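Local coordinates for Serine/threonine-protein kinase Tel1 (Chaetomium thermophilum, PDB 6SKY) that probably phosphorylates serine and threonine in [ST]-Q sites, using ATP, to activate checkpoint signalling when DNA is damaged, at residues 1437-1442 against 1481-1486; 1472-1477 against 1534-1539; 1543-1548 against 1555-1560. One frame throughout, in Å; residues are numbered along the deposited sequence.

Contact 1. Residues 1437-1442 against 1481-1486; sequences SLRVFV and LADLRV
Arg1439 and Asp1483 make the polar half of this sparse contact between two helices, and Val1442 with Leu1484 makes the apolar half. The backbones stay well apart, the CA atoms of Arg1439 and Asp1483 lying 8.5 Å from each other, so side chains must span the gap. Arg1439 does so with CG anti to the backbone N (chi1 -159°), an extended second torsion and a bend at chi3 (47°), which carries its guanidinium to the aspartate. Asp1483 already has its CB directed at the opposite segment. The resulting salt bridge, Arg1439 NH1 to Asp1483 OD2, is long at 3.5 Å. OD2 sits at the guanidinium edge, near its plane, but the two flat groups are turned 37° from each other and the chains meet almost perpendicularly, an arrangement that engages one nitrogen and one oxygen rather than a paired, two-pronged bridge. Beside it, methyl CG1 of Val1442 meets methyl CD2 of Leu1484 at 3.9 Å, both residues being buried. Arg1439 also lies against Tyr1476, on the same helix as Asp1483. In the surrounding fold, Val1442 packs on Ala1451 and Leu1452 of helix 1448-1461, Leu1484 rests on Phe1511 of helix 1502-1521, and Ala1482 faces Met1587 of helix 1578-1588, so the contact joins the end of helix 1429-1441 to helix 1470-1487 within a group of packed helices.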
loop_
_atom_site.group_PDB
_atom_site.type_symbol
_atom_site.label_atom_id
_atom_site.label_comp_id
_atom_site.label_asym_id
_atom_site.label_seq_id
_atom_site.Cartn_x
_atom_site.Cartn_y
_atom_site.Cartn_z
ATOM N N SER A 1437 9.958 50.078 55.844
ATOM C CA SER A 1437 10.289 51.414 55.369
ATOM C C SER A 1437 11.690 51.850 55.776
ATOM O O SER A 1437 12.368 52.539 55.008
ATOM C CB SER A 1437 9.266 52.421 55.886
ATOM O OG SER A 1437 7.952 51.988 55.595
ATOM N N LEU A 1438 12.138 51.475 56.974
ATOM C CA LEU A 1438 13.495 51.805 57.393
ATOM C C LEU A 1438 14.536 50.982 56.655
ATOM O O LEU A 1438 15.707 51.385 56.611
ATOM C CB LEU A 1438 13.651 51.591 58.894
ATOM C CG LEU A 1438 12.814 52.498 59.781
ATOM C CD1 LEU A 1438 12.832 51.993 61.204
ATOM C CD2 LEU A 1438 13.333 53.913 59.698
ATOM N N ARG A 1439 14.138 49.835 56.102
ATOM C CA ARG A 1439 15.055 49.029 55.309
ATOM C C ARG A 1439 15.682 49.818 54.166
ATOM O O ARG A 1439 16.702 49.390 53.620
ATOM C CB ARG A 1439 14.315 47.810 54.766
ATOM C CG ARG A 1439 15.203 46.658 54.352
ATOM C CD ARG A 1439 14.363 45.486 53.903
ATOM N NE ARG A 1439 13.318 45.919 52.990
ATOM C CZ ARG A 1439 13.491 46.075 51.684
ATOM N NH1 ARG A 1439 14.672 45.821 51.138
ATOM N NH2 ARG A 1439 12.485 46.480 50.926
ATOM N N VAL A 1440 15.106 50.959 53.797
ATOM C CA VAL A 1440 15.690 51.791 52.751
ATOM C C VAL A 1440 16.858 52.598 53.295
ATOM O O VAL A 1440 17.916 52.689 52.664
ATOM C CB VAL A 1440 14.620 52.708 52.140
ATOM C CG1 VAL A 1440 15.266 53.741 51.238
ATOM C CG2 VAL A 1440 13.597 51.889 51.378
ATOM N N PHE A 1441 16.681 53.207 54.468
ATOM C CA PHE A 1441 17.743 54.014 55.053
ATOM C C PHE A 1441 18.860 53.164 55.631
ATOM O O PHE A 1441 19.981 53.656 55.776
ATOM C CB PHE A 1441 17.177 54.923 56.138
ATOM C CG PHE A 1441 16.019 55.747 55.682
ATOM C CD1 PHE A 1441 16.202 56.774 54.777
ATOM C CD2 PHE A 1441 14.746 55.496 56.155
ATOM C CE1 PHE A 1441 15.135 57.534 54.351
ATOM C CE2 PHE A 1441 13.679 56.254 55.734
ATOM C CZ PHE A 1441 13.874 57.274 54.833
ATOM N N VAL A 1442 18.577 51.904 55.962
ATOM C CA VAL A 1442 19.599 51.047 56.559
ATOM C C VAL A 1442 20.816 50.913 55.651
ATOM O O VAL A 1442 21.945 50.754 56.130
ATOM C CB VAL A 1442 18.980 49.679 56.904
ATOM C CG1 VAL A 1442 20.046 48.639 57.144
ATOM C CG2 VAL A 1442 18.100 49.809 58.125
ATOM N N LEU A 1481 19.228 40.939 54.932
ATOM C CA LEU A 1481 20.551 40.338 54.861
ATOM C C LEU A 1481 21.172 40.536 53.487
ATOM O O LEU A 1481 22.375 40.795 53.376
ATOM C CB LEU A 1481 20.463 38.857 55.210
ATOM C CG LEU A 1481 20.068 38.574 56.656
ATOM C CD1 LEU A 1481 19.752 37.108 56.843
ATOM C CD2 LEU A 1481 21.165 39.007 57.604
ATOM N N ALA A 1482 20.368 40.437 52.425
ATOM C CA ALA A 1482 20.894 40.673 51.087
ATOM C C ALA A 1482 21.391 42.106 50.933
ATOM O O ALA A 1482 22.508 42.341 50.454
ATOM C CB ALA A 1482 19.821 40.362 50.048
ATOM N N ASP A 1483 20.575 43.082 51.339
ATOM C CA ASP A 1483 20.982 44.474 51.174
ATOM C C ASP A 1483 22.160 44.831 52.068
ATOM O O ASP A 1483 22.979 45.675 51.694
ATOM C CB ASP A 1483 19.808 45.409 51.445
ATOM C CG ASP A 1483 18.943 45.626 50.220
ATOM O OD1 ASP A 1483 19.193 44.960 49.196
ATOM O OD2 ASP A 1483 18.021 46.466 50.277
ATOM N N LEU A 1484 22.277 44.204 53.237
ATOM C CA LEU A 1484 23.451 44.435 54.071
ATOM C C LEU A 1484 24.698 43.848 53.426
ATOM O O LEU A 1484 25.724 44.527 53.312
ATOM C CB LEU A 1484 23.239 43.846 55.462
ATOM C CG LEU A 1484 22.332 44.677 56.360
ATOM C CD1 LEU A 1484 22.161 44.011 57.707
ATOM C CD2 LEU A 1484 22.887 46.079 56.509
ATOM N N ARG A 1485 24.628 42.587 52.992
ATOM C CA ARG A 1485 25.772 41.965 52.341
ATOM C C ARG A 1485 26.224 42.758 51.126
ATOM O O ARG A 1485 27.419 42.794 50.821
ATOM C CB ARG A 1485 25.437 40.530 51.945
ATOM C CG ARG A 1485 26.598 39.782 51.329
ATOM C CD ARG A 1485 27.765 39.700 52.295
ATOM N NE ARG A 1485 27.517 38.752 53.373
ATOM C CZ ARG A 1485 28.283 38.634 54.450
ATOM N NH1 ARG A 1485 29.342 39.414 54.599
ATOM N NH2 ARG A 1485 27.988 37.741 55.383
ATOM N N VAL A 1486 25.293 43.403 50.423
ATOM C CA VAL A 1486 25.703 44.295 49.342
ATOM C C VAL A 1486 26.308 45.574 49.910
ATOM O O VAL A 1486 27.269 46.120 49.359
ATOM C CB VAL A 1486 24.519 44.594 48.407
ATOM C CG1 VAL A 1486 24.900 45.636 47.376
ATOM C CG2 VAL A 1486 24.065 43.329 47.717
#

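Contact 2. Residues 1472-1477 against 1534-1539; sequences FLAGYA and QAFRSI
Phe1536 reaches across from helix 1530-1543 and brings the CD1-CE1 side of its ring against Ala1474 on helix 1470-1487. The evidence for close packing is concentrated here. The CA atoms of Ala1474 and Phe1536 are 6.5 Å apart, a spacing that the small alanine side chain permits. Atom CE1 of Phe1536 lies 3.7 Å from Ala1474 CA, and the same CE1 is 3.8 Å from Ala1474 CB; the approach is oblique to the ring. With CG of Phe1536 anti to the backbone N (chi1 -173°), the ring is carried out toward the neighbouring helix. Leu1473 joins from another quarter: its carbonyl carbon C is near the ring plane at the edge, and its CG lies 4.4 Å from Phe1536 CZ. All three residues are buried, and no hydrogen bond crosses between the segments, so the contact is apolar packing.

One turn further along each helix the fit is looser. Ala1477 and Ile1539 both direct CB toward the opposite segment, yet Ala1477 CB stays 5.6 Å from Phe1536 CZ. On the far side of helix 1530-1543, Gln1534 and Arg1537 are exposed and mark the solvent-facing surface. An alanine in place of Phe1536 would probably open a gap beside Ala1474 and take away the ring edge that Leu1473 packs on, although Tyr1522 would still touch that leucine. Other parts of the fold enclose the ring: Tyr1522 and Phe1527 meet it with their own rings, and Leu1575 from a loop touches both it and Ala1474. Leu1519 of helix 1502-1521 packs on Phe1536 and also on Ala1477, so that helix borders both helices of the contact, while helix 1429-1441 lies against Phe1472 and Tyr1476.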
loop_
_atom_site.group_PDB
_atom_site.type_symbol
_atom_site.label_atom_id
_atom_site.label_comp_id
_atom_site.label_asym_id
_atom_site.label_seq_id
_atom_site.Cartn_x
_atom_site.Cartn_y
_atom_site.Cartn_z
ATOM N N PHE A 1472 6.245 36.897 57.245
ATOM C CA PHE A 1472 6.788 38.240 57.093
ATOM C C PHE A 1472 8.267 38.270 57.438
ATOM O O PHE A 1472 9.060 38.919 56.748
ATOM C CB PHE A 1472 6.028 39.229 57.973
ATOM C CG PHE A 1472 6.757 40.521 58.191
ATOM C CD1 PHE A 1472 6.678 41.539 57.262
ATOM C CD2 PHE A 1472 7.526 40.715 59.320
ATOM C CE1 PHE A 1472 7.352 42.720 57.453
ATOM C CE2 PHE A 1472 8.202 41.891 59.513
ATOM C CZ PHE A 1472 8.115 42.895 58.580
ATOM N N LEU A 1473 8.648 37.585 58.514
ATOM C CA LEU A 1473 10.024 37.648 58.975
ATOM C C LEU A 1473 10.970 36.953 58.013
ATOM O O LEU A 1473 12.109 37.389 57.856
ATOM C CB LEU A 1473 10.144 37.040 60.368
ATOM C CG LEU A 1473 11.524 37.191 60.999
ATOM C CD1 LEU A 1473 11.960 38.639 60.979
ATOM C CD2 LEU A 1473 11.499 36.675 62.402
ATOM N N ALA A 1474 10.521 35.888 57.350
ATOM C CA ALA A 1474 11.362 35.239 56.351
ATOM C C ALA A 1474 11.747 36.212 55.246
ATOM O O ALA A 1474 12.931 36.382 54.933
ATOM C CB ALA A 1474 10.639 34.028 55.770
ATOM N N GLY A 1475 10.754 36.868 54.650
ATOM C CA GLY A 1475 11.039 37.794 53.570
ATOM C C GLY A 1475 11.819 39.006 54.030
ATOM O O GLY A 1475 12.737 39.460 53.342
ATOM N N TYR A 1476 11.468 39.550 55.197
ATOM C CA TYR A 1476 12.201 40.702 55.704
ATOM C C TYR A 1476 13.651 40.348 55.987
ATOM O O TYR A 1476 14.558 41.115 55.656
ATOM C CB TYR A 1476 11.534 41.248 56.961
ATOM C CG TYR A 1476 12.304 42.391 57.558
ATOM C CD1 TYR A 1476 12.325 43.625 56.939
ATOM C CD2 TYR A 1476 13.027 42.230 58.726
ATOM C CE1 TYR A 1476 13.034 44.664 57.464
ATOM C CE2 TYR A 1476 13.741 43.265 59.257
ATOM C CZ TYR A 1476 13.740 44.480 58.623
ATOM O OH TYR A 1476 14.448 45.527 59.147
ATOM N N ALA A 1477 13.889 39.185 56.589
ATOM C CA ALA A 1477 15.246 38.745 56.870
ATOM C C ALA A 1477 16.035 38.553 55.587
ATOM O O ALA A 1477 17.182 38.990 55.483
ATOM C CB ALA A 1477 15.208 37.451 57.674
ATOM N N GLN A 1534 12.368 24.001 58.319
ATOM C CA GLN A 1534 13.668 23.737 57.715
ATOM C C GLN A 1534 13.949 24.700 56.570
ATOM O O GLN A 1534 15.094 25.117 56.371
ATOM C CB GLN A 1534 13.743 22.290 57.240
ATOM C CG GLN A 1534 13.634 21.280 58.366
ATOM C CD GLN A 1534 13.817 19.859 57.883
ATOM O OE1 GLN A 1534 14.186 19.628 56.732
ATOM N NE2 GLN A 1534 13.554 18.896 58.759
ATOM N N ALA A 1535 12.914 25.073 55.814
ATOM C CA ALA A 1535 13.085 26.073 54.767
ATOM C C ALA A 1535 13.502 27.411 55.352
ATOM O O ALA A 1535 14.384 28.085 54.812
ATOM C CB ALA A 1535 11.796 26.218 53.963
ATOM N N PHE A 1536 12.875 27.814 56.455
ATOM C CA PHE A 1536 13.251 29.050 57.128
ATOM C C PHE A 1536 14.699 28.999 57.587
ATOM O O PHE A 1536 15.473 29.937 57.355
ATOM C CB PHE A 1536 12.314 29.291 58.312
ATOM C CG PHE A 1536 12.499 30.620 58.970
ATOM C CD1 PHE A 1536 11.773 31.713 58.554
ATOM C CD2 PHE A 1536 13.395 30.776 60.004
ATOM C CE1 PHE A 1536 11.941 32.931 59.151
ATOM C CE2 PHE A 1536 13.567 31.998 60.600
ATOM C CZ PHE A 1536 12.839 33.075 60.172
ATOM N N ARG A 1537 15.080 27.905 58.251
ATOM C CA ARG A 1537 16.456 27.759 58.712
ATOM C C ARG A 1537 17.435 27.869 57.553
ATOM O O ARG A 1537 18.420 28.612 57.624
ATOM C CB ARG A 1537 16.632 26.423 59.432
ATOM C CG ARG A 1537 15.858 26.304 60.726
ATOM C CD ARG A 1537 16.360 27.287 61.762
ATOM N NE ARG A 1537 15.735 27.063 63.060
ATOM C CZ ARG A 1537 16.128 26.133 63.925
ATOM N NH1 ARG A 1537 17.143 25.334 63.624
ATOM N NH2 ARG A 1537 15.504 25.997 65.088
ATOM N N SER A 1538 17.174 27.138 56.471
ATOM C CA SER A 1538 18.102 27.119 55.348
ATOM C C SER A 1538 18.190 28.482 54.680
ATOM O O SER A 1538 19.289 28.969 54.398
ATOM C CB SER A 1538 17.679 26.050 54.346
ATOM O OG SER A 1538 16.276 26.055 54.182
ATOM N N ILE A 1539 17.046 29.121 54.429
ATOM C CA ILE A 1539 17.055 30.432 53.787
ATOM C C ILE A 1539 17.850 31.425 54.622
ATOM O O ILE A 1539 18.776 32.074 54.127
ATOM C CB ILE A 1539 15.618 30.924 53.541
ATOM C CG1 ILE A 1539 15.004 30.205 52.342
ATOM C CG2 ILE A 1539 15.598 32.415 53.309
ATOM C CD1 ILE A 1539 13.542 30.511 52.140
#

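Contact 3. Residues 1543-1548 against 1555-1560; sequences AAHIRA and GTHESN
Glu1558 turns at chi2 (80°) and Arg1547 at chi3 (43°), and these two bends bring carboxylate and guanidinium together. The arginine curls so that its CB, CG and CD all pass beside OE2 of the glutamate before NH1 closes on it: Arg1547 NH1 to Glu1558 OE2 is 3.3 Å, a hydrogen-bonded salt bridge. OE2 lies near the guanidinium edge, whereas NH1 meets the carboxylate from above its plane, 55° out of it. The same oxygen takes a second, weak bond from the backbone, Arg1547 N to Glu1558 OE2, also at 3.3 Å. One carboxylate oxygen thus meets both the main chain and the side chain of a loop residue, which probably helps hold the loop against the first turn of helix 1557-1569.

Next to this polar grip, Ile1546 lays its CG2 methyl 4.2 Å from Glu1558 CA, and the residue is buried. The histidines meet through different parts. His1545 CB sits over one face of the His1557 ring, 3.9 Å from its centroid, a CH-pi contact, while the two rings themselves lie oblique with centroids 5.5 Å apart. A hydrogen bond from His1545 ND1 to Glu1541 O steadies the first ring's rotation.

At the helix start, Thr1556 is the N-cap: its OG1 accepts a weak bond from Ser1559 N (3.4 Å) and is also hydrogen-bonded to Asn1551 OD1. Ala1543 begins a type I beta turn ending at Ile1546, just where helix 1530-1543 gives way to the loop. A turn at one helix end, a connecting loop and a capped N-terminus at the next are the elements of a helix-loop-helix connection, here closed by a glutamate of the second helix's first turn.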
loop_
_atom_site.group_PDB
_atom_site.type_symbol
_atom_site.label_atom_id
_atom_site.label_comp_id
_atom_site.label_asym_id
_atom_site.label_seq_id
_atom_site.Cartn_x
_atom_site.Cartn_y
_atom_site.Cartn_z
ATOM N N ALA A 1543 21.539 32.831 53.574
ATOM C CA ALA A 1543 21.599 34.260 53.290
ATOM C C ALA A 1543 22.604 34.968 54.184
ATOM O O ALA A 1543 23.210 35.960 53.766
ATOM C CB ALA A 1543 20.218 34.888 53.454
ATOM N N ALA A 1544 22.799 34.478 55.406
ATOM C CA ALA A 1544 23.733 35.124 56.317
ATOM C C ALA A 1544 25.183 35.060 55.851
ATOM O O ALA A 1544 26.017 35.785 56.401
ATOM C CB ALA A 1544 23.615 34.502 57.706
ATOM N N HIS A 1545 25.511 34.231 54.855
ATOM C CA HIS A 1545 26.902 34.002 54.483
ATOM C C HIS A 1545 27.164 34.085 52.987
ATOM O O HIS A 1545 28.230 33.654 52.538
ATOM C CB HIS A 1545 27.371 32.639 54.998
ATOM C CG HIS A 1545 27.380 32.531 56.488
ATOM N ND1 HIS A 1545 26.374 31.911 57.195
ATOM C CD2 HIS A 1545 28.268 32.976 57.406
ATOM C CE1 HIS A 1545 26.644 31.975 58.486
ATOM N NE2 HIS A 1545 27.788 32.615 58.641
ATOM N N ILE A 1546 26.237 34.627 52.203
ATOM C CA ILE A 1546 26.422 34.703 50.760
ATOM C C ILE A 1546 27.507 35.716 50.437
ATOM O O ILE A 1546 27.956 36.466 51.310
ATOM C CB ILE A 1546 25.115 35.067 50.037
ATOM C CG1 ILE A 1546 24.500 36.316 50.657
ATOM C CG2 ILE A 1546 24.145 33.912 50.067
ATOM C CD1 ILE A 1546 23.197 36.708 50.037
ATOM N N ARG A 1547 27.947 35.725 49.190
ATOM C CA ARG A 1547 28.841 36.737 48.665
ATOM C C ARG A 1547 28.032 37.779 47.900
ATOM O O ARG A 1547 26.802 37.820 47.972
ATOM C CB ARG A 1547 29.908 36.089 47.787
ATOM C CG ARG A 1547 30.936 35.290 48.550
ATOM C CD ARG A 1547 31.790 34.467 47.606
ATOM N NE ARG A 1547 32.182 35.214 46.413
ATOM C CZ ARG A 1547 31.682 35.001 45.201
ATOM N NH1 ARG A 1547 30.767 34.061 45.016
ATOM N NH2 ARG A 1547 32.095 35.727 44.173
ATOM N N ALA A 1548 28.727 38.633 47.152
ATOM C CA ALA A 1548 28.050 39.710 46.441
ATOM C C ALA A 1548 27.288 39.194 45.225
ATOM O O ALA A 1548 26.263 39.769 44.842
ATOM C CB ALA A 1548 29.063 40.776 46.026
ATOM N N GLY A 1555 27.128 23.058 46.467
ATOM C CA GLY A 1555 27.614 23.107 47.832
ATOM C C GLY A 1555 27.953 24.486 48.351
ATOM O O GLY A 1555 28.289 24.610 49.534
ATOM N N THR A 1556 27.889 25.522 47.524
ATOM C CA THR A 1556 28.162 26.867 48.000
ATOM C C THR A 1556 26.940 27.417 48.731
ATOM O O THR A 1556 25.894 26.773 48.825
ATOM C CB THR A 1556 28.568 27.772 46.842
ATOM O OG1 THR A 1556 27.513 27.823 45.877
ATOM C CG2 THR A 1556 29.812 27.245 46.176
ATOM N N HIS A 1557 27.073 28.628 49.270
ATOM C CA HIS A 1557 25.948 29.250 49.956
ATOM C C HIS A 1557 24.980 29.892 48.975
ATOM O O HIS A 1557 23.760 29.812 49.158
ATOM C CB HIS A 1557 26.450 30.286 50.956
ATOM C CG HIS A 1557 27.101 29.694 52.164
ATOM N ND1 HIS A 1557 26.450 28.819 53.005
ATOM C CD2 HIS A 1557 28.342 29.857 52.677
ATOM C CE1 HIS A 1557 27.263 28.464 53.982
ATOM N NE2 HIS A 1557 28.418 29.080 53.807
ATOM N N GLU A 1558 25.506 30.527 47.929
ATOM C CA GLU A 1558 24.648 31.192 46.958
ATOM C C GLU A 1558 23.777 30.193 46.214
ATOM O O GLU A 1558 22.601 30.462 45.955
ATOM C CB GLU A 1558 25.495 31.995 45.975
ATOM C CG GLU A 1558 26.444 32.984 46.621
ATOM C CD GLU A 1558 27.708 32.337 47.147
ATOM O OE1 GLU A 1558 27.714 31.109 47.356
ATOM O OE2 GLU A 1558 28.702 33.056 47.358
ATOM N N SER A 1559 24.322 29.025 45.883
ATOM C CA SER A 1559 23.528 28.051 45.149
ATOM C C SER A 1559 22.502 27.374 46.044
ATOM O O SER A 1559 21.391 27.083 45.597
ATOM C CB SER A 1559 24.431 27.015 44.501
ATOM O OG SER A 1559 25.034 26.202 45.479
ATOM N N ASN A 1560 22.848 27.119 47.308
ATOM C CA ASN A 1560 21.855 26.600 48.242
ATOM C C ASN A 1560 20.729 27.600 48.449
ATOM O O ASN A 1560 19.556 27.222 48.514
ATOM C CB ASN A 1560 22.508 26.257 49.576
ATOM C CG ASN A 1560 23.510 25.138 49.460
ATOM O OD1 ASN A 1560 23.356 24.235 48.642
ATOM N ND2 ASN A 1560 24.550 25.190 50.280
#

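The centres of contacts 1 and 2 lie about 16 Å apart. Those of contacts 1 and 3 are about 17 Å apart, and those of contacts 2 and 3 about 14 Å, so all three belong to one compact region of this alpha-solenoid protein. Contacts 1 and 2 share helix 1470-1487 and interleave along the chain, whereas contact 3 follows both. Contact 2 uses helix 1530-1543, and contact 3 ties the loop leaving it to helix 1557-1569. Contacts 1 and 3 are joined by a probable hydrogen bond, Arg1485 NH2 to Ala1544 O at 3.0 Å. Helix 1470-1487 therefore connects earlier helices with later ones, in packing away from the nucleotide and magnesium sites.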